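Lipoteichoic acid primase (Listeria monocytogenes, PDB 4UOP) belongs to the sulfatase-like enzymes, with an extracellular catalytic domain of alpha/beta fold that holds a magnesium ion. Local coordinates at residues Q98-V103 and S381-S386; E338-P343 and S367-P372. All coordinates share one frame; numbering follows the deposited sequence.

Interaction 1 of 2, residues Q98-V103 and S381-S386; sequences QFFQTV and SYFTNS
Phe100 and Phe383 form the centre of this contact as an offset aromatic stack. Their ring centroids lie 4.4 Å apart and the planes are inclined by 28°, so the rings overlap partly and open like a shallow wedge. The tight side of the wedge is where CD2 of Phe383 sits over one face of Phe100, 3.4 Å from its CD1; in return, CE1 of Phe100 lies above the Phe383 ring, displaced toward its rim. A CH-pi contact continues the overlap: CB of Phe383 stands 4.0 Å from the centroid of the Phe100 ring and only 19° off its normal. Phe383 CD2 and the Phe383 methylene thus both lie over one face of Phe100. In both residues CG lies anti to the carbonyl carbon, a setting in which each side chain leaves its backbone toward the other segment and the rings meet between them. Tyr315 and Glu373 touch both phenylalanine side chains from outside the pair.

The polar part is slighter. Gln98 extends its chain past CG until NE2 reaches the backbone O of Asn385 at 3.4 Å; with an N-H...O angle of 144° this is a weak hydrogen bond. The OE1 end of the same amide lies against CA and CB of Asn385. Within 381-386, Ser386 N donates to Thr384 OG1 over 3.0 Å in a nearly straight bond, an ST turn that shapes the chain presenting the Asn385 carbonyl.

Strand 94-100 of the large mixed sheet is thereby joined to strand 381-383 of the smaller antiparallel sheet by side chains. The chemistry implies an interface carried by buried aromatic overlap, with the weak amide-to-carbonyl hydrogen bond at its partly exposed end adding little directional hold.

Interaction 2 of 2, residues E338-P343 and S367-P372; sequences EIDIMP and SNNYVP
Asp340 and Asn369 reach toward each other from opposite directions and meet through their polar ends. Asp340 gives up the larger area, 44 Å² against 27 Å² for Asn369. The bond between them runs from Asn369 ND2 to Asp340 OD2 over 3.2 Å, and its N-H...O angle of 147° marks it as weak. The amide and carboxylate planes stand 71° apart, so the two groups meet strongly twisted instead of lying flat together. Asn369 has CG anti to its own N (chi1 -168°), which extends the amide away from the 367-372 backbone toward the carboxylate.

Each group has other partners. OD2 of Asp340 also accepts from Gly337 N and OD1 from Thr361 N, while Asn369 ND2 donates to Val335 O as well.

Val371 is the third touching residue, with 24 Å² buried. Its CG2 comes no nearer to Asp340 OD2 than 4.4 Å, a loose approach beside the polar pair, and Val371 also touches Thr102.

The contact ties the start of helix 341-348 and the turn before it to the loop and first residues of strand 371-373 of the antiparallel sheet. With all three touching residues buried, the carboxylate is held chiefly by backbone N-H groups; these donors, together with a long, weak ion pair to Lys41, would probably help stabilise its negative charge, and the Asn369 amide bridges it to the Val335 carbonyl.

Following the chain, 98-103, at the end of strand 94-100 of the large mixed sheet, is the first of the four segments, and 277 residues separate it from 381-386, so interaction 1 closes a very long loop. Interaction 2 begins and ends within that loop, closing a short one of 23 intervening residues between 338-343 and 367-372; the two do not cross. Their centres are 8 Å apart. Direct contacts couple them: Phe383 O probably accepts a hydrogen bond from Val371 N at 2.8 Å, joining neighbouring strands of the antiparallel sheet, and Thr102 N probably donates to Glu338 OE1 at 3.0 Å. Together they fasten that smaller sheet to the mixed sheet and the start of helix 341-348.

Interaction 1 of 2, residues Q98-V103 and S381-S386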
loop_
_atom_site.group_PDB
_atom_site.type_symbol
_atom_site.label_atom_id
_atom_site.label_comp_id
_atom_site.label_asym_id
_atom_site.label_seq_id
_atom_site.Cartn_x
_atom_site.Cartn_y
_atom_site.Cartn_z
ATOM N N GLN B 98 -17.044 15.470 12.503
ATOM C CA GLN B 98 -15.634 15.134 12.683
ATOM C C GLN B 98 -15.486 13.633 12.855
ATOM O O GLN B 98 -15.030 13.123 13.888
ATOM C CB GLN B 98 -15.045 15.856 13.892
ATOM C CG GLN B 98 -14.972 17.356 13.767
ATOM C CD GLN B 98 -14.261 18.001 14.949
ATOM O OE1 GLN B 98 -14.353 17.531 16.082
ATOM N NE2 GLN B 98 -13.577 19.104 14.688
ATOM N N PHE B 99 -15.932 12.906 11.847
ATOM C CA PHE B 99 -15.819 11.469 11.843
ATOM C C PHE B 99 -14.918 11.109 10.687
ATOM O O PHE B 99 -15.104 11.620 9.576
ATOM C CB PHE B 99 -17.197 10.832 11.704
ATOM C CG PHE B 99 -17.221 9.383 12.050
ATOM C CD1 PHE B 99 -17.426 8.980 13.366
ATOM C CD2 PHE B 99 -17.024 8.417 11.084
ATOM C CE1 PHE B 99 -17.423 7.641 13.700
ATOM C CE2 PHE B 99 -17.044 7.063 11.415
ATOM C CZ PHE B 99 -17.228 6.682 12.731
ATOM N N PHE B 100 -13.925 10.256 10.936
ATOM C CA PHE B 100 -12.849 10.053 9.966
ATOM C C PHE B 100 -12.743 8.649 9.401
ATOM O O PHE B 100 -13.018 7.669 10.082
ATOM C CB PHE B 100 -11.508 10.401 10.596
ATOM C CG PHE B 100 -11.401 11.818 11.041
ATOM C CD1 PHE B 100 -11.065 12.820 10.134
ATOM C CD2 PHE B 100 -11.652 12.172 12.367
ATOM C CE1 PHE B 100 -10.943 14.133 10.554
ATOM C CE2 PHE B 100 -11.535 13.488 12.780
ATOM C CZ PHE B 100 -11.192 14.466 11.876
ATOM N N GLN B 101 -12.366 8.572 8.127
ATOM C CA GLN B 101 -12.022 7.307 7.503
ATOM C C GLN B 101 -10.770 6.723 8.171
ATOM O O GLN B 101 -9.890 7.463 8.588
ATOM C CB GLN B 101 -11.734 7.513 6.006
ATOM C CG GLN B 101 -10.581 8.446 5.698
ATOM C CD GLN B 101 -10.277 8.557 4.215
ATOM O OE1 GLN B 101 -11.094 9.047 3.447
ATOM N NE2 GLN B 101 -9.091 8.116 3.810
ATOM N N THR B 102 -10.713 5.403 8.266
ATOM C CA THR B 102 -9.539 4.699 8.730
ATOM C C THR B 102 -9.269 3.580 7.731
ATOM O O THR B 102 -9.666 2.428 7.954
ATOM C CB THR B 102 -9.719 4.128 10.163
ATOM O OG1 THR B 102 -10.850 3.249 10.238
ATOM C CG2 THR B 102 -9.894 5.252 11.165
ATOM N N VAL B 103 -8.640 3.938 6.618
ATOM C CA VAL B 103 -8.424 2.996 5.527
ATOM C C VAL B 103 -6.970 2.997 5.119
ATOM O O VAL B 103 -6.197 3.837 5.566
ATOM C CB VAL B 103 -9.342 3.277 4.307
ATOM C CG1 VAL B 103 -10.806 3.202 4.706
ATOM C CG2 VAL B 103 -9.047 4.619 3.669
ATOM N N SER B 381 0.710 9.453 12.927
ATOM C CA SER B 381 -0.216 10.508 12.586
ATOM C C SER B 381 -1.563 10.241 13.238
ATOM O O SER B 381 -1.989 9.089 13.314
ATOM C CB SER B 381 -0.437 10.557 11.074
ATOM O OG SER B 381 0.738 10.854 10.374
ATOM N N TYR B 382 -2.250 11.301 13.668
ATOM C CA TYR B 382 -3.588 11.154 14.254
ATOM C C TYR B 382 -4.414 12.438 14.204
ATOM O O TYR B 382 -3.864 13.551 14.112
ATOM C CB TYR B 382 -3.496 10.650 15.700
ATOM C CG TYR B 382 -2.785 11.594 16.619
ATOM C CD1 TYR B 382 -3.462 12.628 17.230
ATOM C CD2 TYR B 382 -1.418 11.462 16.873
ATOM C CE1 TYR B 382 -2.816 13.512 18.070
ATOM C CE2 TYR B 382 -0.759 12.349 17.712
ATOM C CZ TYR B 382 -1.467 13.363 18.314
ATOM O OH TYR B 382 -0.845 14.259 19.147
ATOM N N PHE B 383 -5.730 12.268 14.292
ATOM C CA PHE B 383 -6.686 13.372 14.373
ATOM C C PHE B 383 -7.354 13.410 15.743
ATOM O O PHE B 383 -7.805 12.380 16.217
ATOM C CB PHE B 383 -7.816 13.201 13.362
ATOM C CG PHE B 383 -7.371 13.049 11.940
ATOM C CD1 PHE B 383 -6.503 13.949 11.367
ATOM C CD2 PHE B 383 -7.895 12.037 11.151
ATOM C CE1 PHE B 383 -6.125 13.820 10.033
ATOM C CE2 PHE B 383 -7.533 11.903 9.823
ATOM C CZ PHE B 383 -6.639 12.793 9.261
ATOM N N THR B 384 -7.438 14.591 16.365
ATOM C CA THR B 384 -8.231 14.767 17.588
ATOM C C THR B 384 -9.455 15.620 17.282
ATOM O O THR B 384 -9.717 15.920 16.115
ATOM C CB THR B 384 -7.416 15.400 18.738
ATOM O OG1 THR B 384 -7.325 16.814 18.552
ATOM C CG2 THR B 384 -6.040 14.792 18.828
ATOM N N ASN B 385 -10.191 16.038 18.308
ATOM C CA ASN B 385 -11.283 16.988 18.090
ATOM C C ASN B 385 -10.863 18.446 17.844
ATOM O O ASN B 385 -11.702 19.270 17.479
ATOM C CB ASN B 385 -12.311 16.945 19.230
ATOM C CG ASN B 385 -11.724 17.316 20.583
ATOM O OD1 ASN B 385 -10.829 18.136 20.685
ATOM N ND2 ASN B 385 -12.239 16.698 21.630
ATOM N N SER B 386 -9.584 18.759 18.006
ATOM C CA SER B 386 -9.124 20.122 17.785
ATOM C C SER B 386 -7.862 20.269 16.952
ATOM O O SER B 386 -7.544 21.382 16.539
ATOM C CB SER B 386 -8.918 20.801 19.139
ATOM O OG SER B 386 -7.820 20.208 19.803
#

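Interaction 2 of 2, residues E338-P343 and S367-P372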
loop_
_atom_site.group_PDB
_atom_site.type_symbol
_atom_site.label_atom_id
_atom_site.label_comp_id
_atom_site.label_asym_id
_atom_site.label_seq_id
_atom_site.Cartn_x
_atom_site.Cartn_y
_atom_site.Cartn_z
ATOM N N GLU B 338 -13.858 4.888 11.654
ATOM C CA GLU B 338 -14.579 3.662 11.341
ATOM C C GLU B 338 -14.318 2.548 12.377
ATOM O O GLU B 338 -15.216 1.796 12.687
ATOM C CB GLU B 338 -14.284 3.201 9.923
ATOM C CG GLU B 338 -15.090 4.015 8.912
ATOM C CD GLU B 338 -14.480 4.099 7.528
ATOM O OE1 GLU B 338 -13.232 4.070 7.376
ATOM O OE2 GLU B 338 -15.279 4.249 6.583
ATOM N N ILE B 339 -13.114 2.477 12.911
ATOM C CA ILE B 339 -12.831 1.489 13.967
ATOM C C ILE B 339 -13.680 1.640 15.229
ATOM O O ILE B 339 -13.742 0.708 16.045
ATOM C CB ILE B 339 -11.351 1.488 14.393
ATOM C CG1 ILE B 339 -10.915 2.880 14.861
ATOM C CG2 ILE B 339 -10.480 0.960 13.271
ATOM C CD1 ILE B 339 -9.641 2.853 15.669
ATOM N N ASP B 340 -14.277 2.812 15.425
ATOM C CA ASP B 340 -15.088 3.097 16.613
ATOM C C ASP B 340 -16.556 2.684 16.502
ATOM O O ASP B 340 -17.294 2.744 17.479
ATOM C CB ASP B 340 -15.005 4.588 16.947
ATOM C CG ASP B 340 -13.567 5.051 17.203
ATOM O OD1 ASP B 340 -12.862 4.357 17.981
ATOM O OD2 ASP B 340 -13.132 6.073 16.609
ATOM N N ILE B 341 -16.999 2.282 15.305
ATOM C CA ILE B 341 -18.413 1.974 15.126
ATOM C C ILE B 341 -18.860 0.776 15.977
ATOM O O ILE B 341 -19.911 0.844 16.618
ATOM C CB ILE B 341 -18.785 1.818 13.634
ATOM C CG1 ILE B 341 -18.667 3.192 12.958
ATOM C CG2 ILE B 341 -20.195 1.258 13.508
ATOM C CD1 ILE B 341 -18.902 3.210 11.446
ATOM N N MET B 342 -18.055 -0.285 16.041
ATOM C CA MET B 342 -18.462 -1.490 16.800
ATOM C C MET B 342 -18.672 -1.213 18.300
ATOM O O MET B 342 -19.756 -1.472 18.816
ATOM C CB MET B 342 -17.478 -2.640 16.609
ATOM C CG MET B 342 -17.830 -3.840 17.467
ATOM S SD MET B 342 -16.756 -5.250 17.240
ATOM C CE MET B 342 -17.460 -6.337 18.484
ATOM N N PRO B 343 -17.652 -0.673 18.995
ATOM C CA PRO B 343 -17.890 -0.418 20.426
ATOM C C PRO B 343 -19.045 0.559 20.696
ATOM O O PRO B 343 -19.765 0.395 21.681
ATOM C CB PRO B 343 -16.545 0.127 20.928
ATOM C CG PRO B 343 -15.800 0.540 19.691
ATOM C CD PRO B 343 -16.261 -0.375 18.610
ATOM N N SER B 367 -14.792 11.654 25.655
ATOM C CA SER B 367 -14.728 13.021 25.162
ATOM C C SER B 367 -13.384 13.391 24.576
ATOM O O SER B 367 -13.281 14.457 23.983
ATOM C CB SER B 367 -15.099 14.017 26.261
ATOM O OG SER B 367 -16.506 14.035 26.433
ATOM N N ASN B 368 -12.386 12.523 24.709
ATOM C CA ASN B 368 -11.033 12.819 24.262
ATOM C C ASN B 368 -10.528 11.776 23.267
ATOM O O ASN B 368 -9.340 11.494 23.195
ATOM C CB ASN B 368 -10.073 12.943 25.469
ATOM C CG ASN B 368 -10.059 11.700 26.356
ATOM O OD1 ASN B 368 -10.975 10.874 26.316
ATOM N ND2 ASN B 368 -9.024 11.581 27.190
ATOM N N ASN B 369 -11.438 11.196 22.488
ATOM C CA ASN B 369 -11.043 10.187 21.505
ATOM C C ASN B 369 -10.156 10.804 20.419
ATOM O O ASN B 369 -10.184 12.014 20.193
ATOM C CB ASN B 369 -12.278 9.515 20.907
ATOM C CG ASN B 369 -11.945 8.279 20.098
ATOM O OD1 ASN B 369 -11.019 7.535 20.413
ATOM N ND2 ASN B 369 -12.718 8.048 19.051
ATOM N N TYR B 370 -9.309 9.983 19.814
ATOM C CA TYR B 370 -8.518 10.412 18.673
ATOM C C TYR B 370 -8.403 9.257 17.700
ATOM O O TYR B 370 -8.689 8.123 18.051
ATOM C CB TYR B 370 -7.140 10.920 19.113
ATOM C CG TYR B 370 -6.298 9.898 19.819
ATOM C CD1 TYR B 370 -6.453 9.672 21.181
ATOM C CD2 TYR B 370 -5.347 9.161 19.134
ATOM C CE1 TYR B 370 -5.705 8.729 21.831
ATOM C CE2 TYR B 370 -4.577 8.213 19.791
ATOM C CZ TYR B 370 -4.762 8.013 21.140
ATOM O OH TYR B 370 -4.008 7.083 21.810
ATOM N N VAL B 371 -8.010 9.555 16.471
ATOM C CA VAL B 371 -8.005 8.560 15.409
ATOM C C VAL B 371 -6.643 8.481 14.733
ATOM O O VAL B 371 -6.288 9.385 13.958
ATOM C CB VAL B 371 -9.073 8.893 14.338
ATOM C CG1 VAL B 371 -9.146 7.778 13.327
ATOM C CG2 VAL B 371 -10.432 9.118 14.988
ATOM N N PRO B 372 -5.872 7.406 15.016
ATOM C CA PRO B 372 -4.634 7.146 14.291
ATOM C C PRO B 372 -4.865 6.901 12.796
ATOM O O PRO B 372 -5.869 6.289 12.427
ATOM C CB PRO B 372 -4.099 5.879 14.960
ATOM C CG PRO B 372 -4.692 5.903 16.321
ATOM C CD PRO B 372 -6.069 6.437 16.110
#